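Local coordinates for HmuY protein (Prevotella intermedia, PDB 6R2H) that probably captures heme as a hemophore-like protein of the HmuY family, serving iron and heme acquisition by the bacterium, at residues M12-E24 against L65-R79. Numbering follows the deposited sequence.
With GOL (glycerol), chain C.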
loop_
_atom_site.group_PDB
_atom_site.type_symbol
_atom_site.label_atom_id
_atom_site.label_comp_id
_atom_site.label_asym_id
_atom_site.label_seq_id
_atom_site.Cartn_x
_atom_site.Cartn_y
_atom_site.Cartn_z
ATOM N N MET A 12 -2.200 -9.422 -6.780
ATOM C CA MET A 12 -2.201 -9.257 -5.334
ATOM C C MET A 12 -2.767 -10.499 -4.635
ATOM O O MET A 12 -3.638 -11.192 -5.158
ATOM C CB MET A 12 -2.997 -8.013 -4.921
ATOM C CG MET A 12 -2.253 -6.712 -5.184
ATOM S SD MET A 12 -0.653 -6.587 -4.344
ATOM C CE MET A 12 -1.165 -6.134 -2.681
ATOM N N PRO A 13 -2.268 -10.823 -3.422
ATOM C CA PRO A 13 -2.939 -11.780 -2.537
ATOM C C PRO A 13 -4.179 -11.196 -1.857
ATOM O O PRO A 13 -4.575 -10.072 -2.141
ATOM C CB PRO A 13 -1.856 -12.085 -1.485
ATOM C CG PRO A 13 -1.003 -10.830 -1.433
ATOM C CD PRO A 13 -1.013 -10.299 -2.853
ATOM N N GLY A 14 -4.787 -11.977 -0.958
ATOM C CA GLY A 14 -6.077 -11.642 -0.378
ATOM C C GLY A 14 -5.949 -10.621 0.747
ATOM O O GLY A 14 -4.841 -10.226 1.104
ATOM N N TYR A 15 -7.100 -10.245 1.325
ATOM C CA TYR A 15 -7.212 -9.229 2.363
ATOM C C TYR A 15 -6.336 -9.500 3.588
ATOM O O TYR A 15 -6.148 -8.618 4.431
ATOM C CB TYR A 15 -8.679 -9.036 2.744
ATOM C CG TYR A 15 -9.365 -8.069 1.819
ATOM C CD1 TYR A 15 -9.871 -8.492 0.603
ATOM C CD2 TYR A 15 -9.458 -6.719 2.137
ATOM C CE1 TYR A 15 -10.472 -7.593 -0.266
ATOM C CE2 TYR A 15 -10.062 -5.811 1.279
ATOM C CZ TYR A 15 -10.569 -6.251 0.069
ATOM O OH TYR A 15 -11.168 -5.365 -0.784
ATOM N N ASP A 16 -5.793 -10.711 3.695
ATOM C CA ASP A 16 -5.063 -11.016 4.919
ATOM C C ASP A 16 -3.556 -10.902 4.695
ATOM O O ASP A 16 -2.781 -11.187 5.605
ATOM C CB ASP A 16 -5.517 -12.330 5.572
ATOM C CG ASP A 16 -5.233 -13.551 4.724
ATOM O OD1 ASP A 16 -5.184 -13.409 3.481
ATOM O OD2 ASP A 16 -5.070 -14.634 5.314
ATOM N N SER A 17 -3.145 -10.448 3.504
ATOM C CA SER A 17 -1.736 -10.518 3.149
ATOM C C SER A 17 -1.217 -9.210 2.559
ATOM O O SER A 17 -1.973 -8.363 2.093
ATOM C CB SER A 17 -1.452 -11.668 2.235
ATOM O OG SER A 17 -2.127 -12.838 2.663
ATOM N N TRP A 18 0.112 -9.099 2.611
ATOM C CA TRP A 18 0.899 -7.972 2.158
ATOM C C TRP A 18 1.893 -8.461 1.107
ATOM O O TRP A 18 2.302 -9.617 1.115
ATOM C CB TRP A 18 1.672 -7.384 3.343
ATOM C CG TRP A 18 0.884 -6.544 4.297
ATOM C CD1 TRP A 18 0.198 -6.964 5.400
ATOM C CD2 TRP A 18 0.717 -5.112 4.242
ATOM N NE1 TRP A 18 -0.386 -5.896 6.037
ATOM C CE2 TRP A 18 -0.087 -4.749 5.349
ATOM C CE3 TRP A 18 1.147 -4.109 3.359
ATOM C CZ2 TRP A 18 -0.453 -3.427 5.597
ATOM C CZ3 TRP A 18 0.789 -2.802 3.610
ATOM C CH2 TRP A 18 -0.005 -2.468 4.712
ATOM N N ILE A 19 2.319 -7.554 0.226
ATOM C CA ILE A 19 3.576 -7.742 -0.481
ATOM C C ILE A 19 4.562 -6.673 -0.007
ATOM O O ILE A 19 4.172 -5.538 0.251
ATOM C CB ILE A 19 3.382 -7.734 -2.007
ATOM C CG1 ILE A 19 2.908 -6.377 -2.536
ATOM C CG2 ILE A 19 2.467 -8.867 -2.442
ATOM C CD1 ILE A 19 2.989 -6.241 -4.038
ATOM N N TYR A 20 5.837 -7.058 0.109
ATOM C CA TYR A 20 6.911 -6.182 0.554
ATOM C C TYR A 20 7.941 -6.063 -0.566
ATOM O O TYR A 20 8.522 -7.069 -0.978
ATOM C CB TYR A 20 7.535 -6.711 1.850
ATOM C CG TYR A 20 6.616 -6.688 3.045
ATOM C CD1 TYR A 20 5.750 -7.744 3.298
ATOM C CD2 TYR A 20 6.604 -5.616 3.929
ATOM C CE1 TYR A 20 4.902 -7.734 4.397
ATOM C CE2 TYR A 20 5.766 -5.592 5.036
ATOM C CZ TYR A 20 4.909 -6.658 5.270
ATOM O OH TYR A 20 4.068 -6.655 6.345
ATOM N N ILE A 21 8.157 -4.832 -1.058
ATOM C CA ILE A 21 9.003 -4.645 -2.229
ATOM C C ILE A 21 10.318 -3.976 -1.857
ATOM O O ILE A 21 10.323 -2.901 -1.270
ATOM C CB ILE A 21 8.276 -3.870 -3.335
ATOM C CG1 ILE A 21 6.925 -4.524 -3.629
ATOM C CG2 ILE A 21 9.153 -3.784 -4.579
ATOM C CD1 ILE A 21 5.958 -3.662 -4.385
ATOM N N ASP A 22 11.420 -4.627 -2.234
ATOM C CA ASP A 22 12.742 -4.024 -2.194
ATOM C C ASP A 22 12.961 -3.290 -3.512
ATOM O O ASP A 22 13.131 -3.922 -4.551
ATOM C CB ASP A 22 13.826 -5.086 -2.009
ATOM C CG ASP A 22 15.229 -4.520 -1.937
ATOM O OD1 ASP A 22 15.417 -3.328 -2.261
ATOM O OD2 ASP A 22 16.127 -5.277 -1.512
ATOM N N LEU A 23 12.962 -1.957 -3.471
ATOM C CA LEU A 23 12.959 -1.198 -4.715
ATOM C C LEU A 23 14.312 -1.320 -5.416
ATOM O O LEU A 23 14.382 -1.273 -6.642
ATOM C CB LEU A 23 12.549 0.253 -4.448
ATOM C CG LEU A 23 11.038 0.484 -4.308
ATOM C CD1 LEU A 23 10.733 1.938 -4.021
ATOM C CD2 LEU A 23 10.247 0.019 -5.535
ATOM N N GLU A 24 15.370 -1.528 -4.618
ATOM C CA GLU A 24 16.735 -1.605 -5.115
ATOM C C GLU A 24 16.916 -2.836 -6.005
ATOM O O GLU A 24 17.535 -2.744 -7.053
ATOM C CB GLU A 24 17.714 -1.578 -3.939
ATOM C CG GLU A 24 19.172 -1.454 -4.342
ATOM C CD GLU A 24 20.114 -1.334 -3.151
ATOM O OE1 GLU A 24 19.723 -1.757 -2.039
ATOM O OE2 GLU A 24 21.229 -0.806 -3.329
ATOM N N LEU A 65 8.933 -9.218 10.015
ATOM C CA LEU A 65 8.764 -8.616 8.699
ATOM C C LEU A 65 9.944 -8.983 7.804
ATOM O O LEU A 65 11.057 -9.177 8.294
ATOM C CB LEU A 65 8.632 -7.095 8.851
ATOM C CG LEU A 65 7.285 -6.627 9.412
ATOM C CD1 LEU A 65 7.120 -5.114 9.342
ATOM C CD2 LEU A 65 6.132 -7.313 8.692
ATOM N N PRO A 66 9.743 -9.118 6.469
ATOM C CA PRO A 66 10.853 -9.337 5.541
ATOM C C PRO A 66 11.992 -8.349 5.787
ATOM O O PRO A 66 11.784 -7.243 6.298
ATOM C CB PRO A 66 10.213 -9.162 4.159
ATOM C CG PRO A 66 8.780 -9.581 4.386
ATOM C CD PRO A 66 8.443 -9.103 5.781
ATOM N N LYS A 67 13.197 -8.792 5.422
ATOM C CA LYS A 67 14.430 -8.208 5.911
ATOM C C LYS A 67 14.693 -6.899 5.178
ATOM O O LYS A 67 15.115 -5.920 5.786
ATOM C CB LYS A 67 15.597 -9.158 5.624
ATOM C CG LYS A 67 15.664 -10.444 6.439
ATOM C CD LYS A 67 15.977 -10.229 7.898
ATOM C CE LYS A 67 16.018 -11.545 8.647
ATOM N NZ LYS A 67 15.940 -11.349 10.114
ATOM N N LYS A 68 14.464 -6.927 3.862
ATOM C CA LYS A 68 14.764 -5.814 2.981
ATOM C C LYS A 68 13.507 -5.443 2.198
ATOM O O LYS A 68 13.077 -6.187 1.314
ATOM C CB LYS A 68 15.969 -6.151 2.092
ATOM C CG LYS A 68 17.310 -5.979 2.796
ATOM C CD LYS A 68 18.494 -6.550 2.050
ATOM C CE LYS A 68 19.672 -6.828 2.963
ATOM N NZ LYS A 68 20.604 -7.824 2.380
ATOM N N TRP A 69 12.944 -4.274 2.523
ATOM C CA TRP A 69 11.818 -3.740 1.779
ATOM C C TRP A 69 11.785 -2.228 1.946
ATOM O O TRP A 69 12.310 -1.706 2.920
ATOM C CB TRP A 69 10.497 -4.402 2.219
ATOM C CG TRP A 69 10.097 -4.100 3.637
ATOM C CD1 TRP A 69 10.582 -4.673 4.781
ATOM C CD2 TRP A 69 9.128 -3.125 4.067
ATOM N NE1 TRP A 69 9.975 -4.137 5.886
ATOM C CE2 TRP A 69 9.077 -3.185 5.478
ATOM C CE3 TRP A 69 8.296 -2.216 3.400
ATOM C CZ2 TRP A 69 8.228 -2.365 6.224
ATOM C CZ3 TRP A 69 7.448 -1.415 4.137
ATOM C CH2 TRP A 69 7.421 -1.486 5.534
ATOM N N ASP A 70 11.126 -1.547 0.996
ATOM C CA ASP A 70 11.015 -0.097 0.985
ATOM C C ASP A 70 9.550 0.311 1.100
ATOM O O ASP A 70 9.223 1.192 1.900
ATOM C CB ASP A 70 11.690 0.477 -0.260
ATOM C CG ASP A 70 13.156 0.114 -0.319
ATOM O OD1 ASP A 70 13.872 0.464 0.647
ATOM O OD2 ASP A 70 13.552 -0.552 -1.316
ATOM N N ILE A 71 8.699 -0.329 0.277
ATOM C CA ILE A 71 7.266 -0.075 0.261
ATOM C C ILE A 71 6.519 -1.409 0.264
ATOM O O ILE A 71 7.069 -2.446 -0.127
ATOM C CB ILE A 71 6.825 0.825 -0.917
ATOM C CG1 ILE A 71 7.013 0.142 -2.276
ATOM C CG2 ILE A 71 7.505 2.176 -0.848
ATOM C CD1 ILE A 71 6.528 0.931 -3.477
ATOM N N ALA A 72 5.247 -1.346 0.685
ATOM C CA ALA A 72 4.420 -2.528 0.867
ATOM C C ALA A 72 2.972 -2.214 0.503
ATOM O O ALA A 72 2.516 -1.082 0.664
ATOM C CB ALA A 72 4.567 -3.065 2.274
ATOM N N PHE A 73 2.273 -3.243 0.013
ATOM C CA PHE A 73 0.899 -3.118 -0.438
ATOM C C PHE A 73 0.034 -4.212 0.176
ATOM O O PHE A 73 0.443 -5.369 0.273
ATOM C CB PHE A 73 0.812 -3.085 -1.968
ATOM C CG PHE A 73 1.480 -1.885 -2.591
ATOM C CD1 PHE A 73 0.785 -0.693 -2.746
ATOM C CD2 PHE A 73 2.810 -1.936 -2.993
ATOM C CE1 PHE A 73 1.394 0.419 -3.317
ATOM C CE2 PHE A 73 3.417 -0.825 -3.566
ATOM C CZ PHE A 73 2.714 0.354 -3.713
ATOM N N HIS A 74 -1.152 -3.788 0.617
ATOM C CA HIS A 74 -2.235 -4.650 1.054
ATOM C C HIS A 74 -3.496 -4.242 0.295
ATOM O O HIS A 74 -4.097 -3.213 0.602
ATOM C CB HIS A 74 -2.436 -4.530 2.579
ATOM C CG HIS A 74 -3.762 -5.047 3.040
ATOM N ND1 HIS A 74 -4.858 -4.223 3.238
ATOM C CD2 HIS A 74 -4.182 -6.297 3.334
ATOM C CE1 HIS A 74 -5.886 -4.944 3.648
ATOM N NE2 HIS A 74 -5.496 -6.217 3.716
ATOM N N ILE A 75 -3.891 -5.059 -0.686
ATOM C CA ILE A 75 -4.941 -4.686 -1.622
ATOM C C ILE A 75 -4.512 -3.372 -2.283
ATOM O O ILE A 75 -3.641 -3.404 -3.154
ATOM C CB ILE A 75 -6.337 -4.665 -0.957
ATOM C CG1 ILE A 75 -6.620 -5.959 -0.181
ATOM C CG2 ILE A 75 -7.431 -4.371 -1.978
ATOM C CD1 ILE A 75 -6.543 -7.214 -1.010
ATOM N N THR A 76 -5.046 -2.230 -1.835
ATOM C CA THR A 76 -4.650 -0.946 -2.405
ATOM C C THR A 76 -4.023 -0.049 -1.342
ATOM O O THR A 76 -3.532 1.030 -1.670
ATOM C CB THR A 76 -5.767 -0.244 -3.197
ATOM O OG1 THR A 76 -6.876 0.027 -2.340
ATOM C CG2 THR A 76 -6.260 -1.043 -4.381
ATOM N N ASP A 77 -4.026 -0.500 -0.085
ATOM C CA ASP A 77 -3.354 0.222 0.984
ATOM C C ASP A 77 -1.839 0.155 0.797
ATOM O O ASP A 77 -1.309 -0.860 0.354
ATOM C CB ASP A 77 -3.699 -0.351 2.361
ATOM C CG ASP A 77 -5.175 -0.629 2.562
ATOM O OD1 ASP A 77 -5.957 0.326 2.497
ATOM O OD2 ASP A 77 -5.524 -1.801 2.765
ATOM N N ALA A 78 -1.153 1.231 1.201
ATOM C CA ALA A 78 0.284 1.382 1.021
ATOM C C ALA A 78 0.963 1.757 2.338
ATOM O O ALA A 78 0.456 2.567 3.116
ATOM C CB ALA A 78 0.561 2.429 -0.027
ATOM N N ARG A 79 2.145 1.172 2.552
ATOM C CA ARG A 79 2.977 1.450 3.710
ATOM C C ARG A 79 4.417 1.574 3.229
ATOM O O ARG A 79 4.795 0.946 2.242
ATOM C CB ARG A 79 2.874 0.282 4.691
ATOM C CG ARG A 79 3.554 0.506 6.030
ATOM C CD ARG A 79 3.553 -0.814 6.760
ATOM N NE ARG A 79 4.044 -0.770 8.131
ATOM C CZ ARG A 79 4.230 -1.861 8.874
ATOM N NH1 ARG A 79 3.960 -3.058 8.371
ATOM N NH2 ARG A 79 4.692 -1.755 10.111
HETATM C C1 GOL C . 16.934 -0.198 0.691
HETATM O O1 GOL C . 16.479 0.809 -0.210
HETATM C C2 GOL C . 16.818 -1.591 0.101
HETATM O O2 GOL C . 15.591 -2.221 0.484
HETATM C C3 GOL C . 18.003 -2.482 0.416
HETATM O O3 GOL C . 18.257 -2.580 1.816
HETATM O O HOH W 1 -3.274 -7.948 -0.366
#
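His74 reaches across to the turn at Gly14–Ser17, meeting neighbours from CB to its tip. Its CB sits squarely over the six-membered ring of Trp18, a CH-pi contact 3.5 Å from CB to the ring centroid. With CG anti to the backbone N (chi1 163°), the imidazole continues past the indole toward residues 15–17, where CD2 comes to 3.3 Å from Ser17 O. At the tip, NE2 donates to Tyr15 O over 2.6 Å, the carbonyl oxygen lying in the imidazole plane although the nitrogen stands above the carbonyl plane. ND1 donates a hydrogen bond to the anti lone pair of Asp77 OD2, so bonds at both nitrogens fix the ring's rotation; the indole NE1 of Trp18 is bonded to Glu33.

Strands 17–21 and 71–74 are antiparallel central neighbours in a four-stranded sheet of this HmuY-family fold, and 74–77 forms the type II' hairpin turn into the edge strand. Ile19 and Phe73 exchange both backbone bonds; at Ile21, Asp70 and Ile71 together make a classic beta bulge. On the face of Tyr20 and Ala72, Tyr20 turns an edge onto the face of the five-membered ring of Trp69, Tyr20 CD2 to Trp69 CD2 3.5 Å, planes 77° apart (edge-to-face), while Pro66 CD covers one face of the phenol. From within the bulge, Asp70 turns OD2 to Leu23 N, which donates to it over 2.6 Å, and a glycerol hydroxyl, O1, donates to Asp70 OD1.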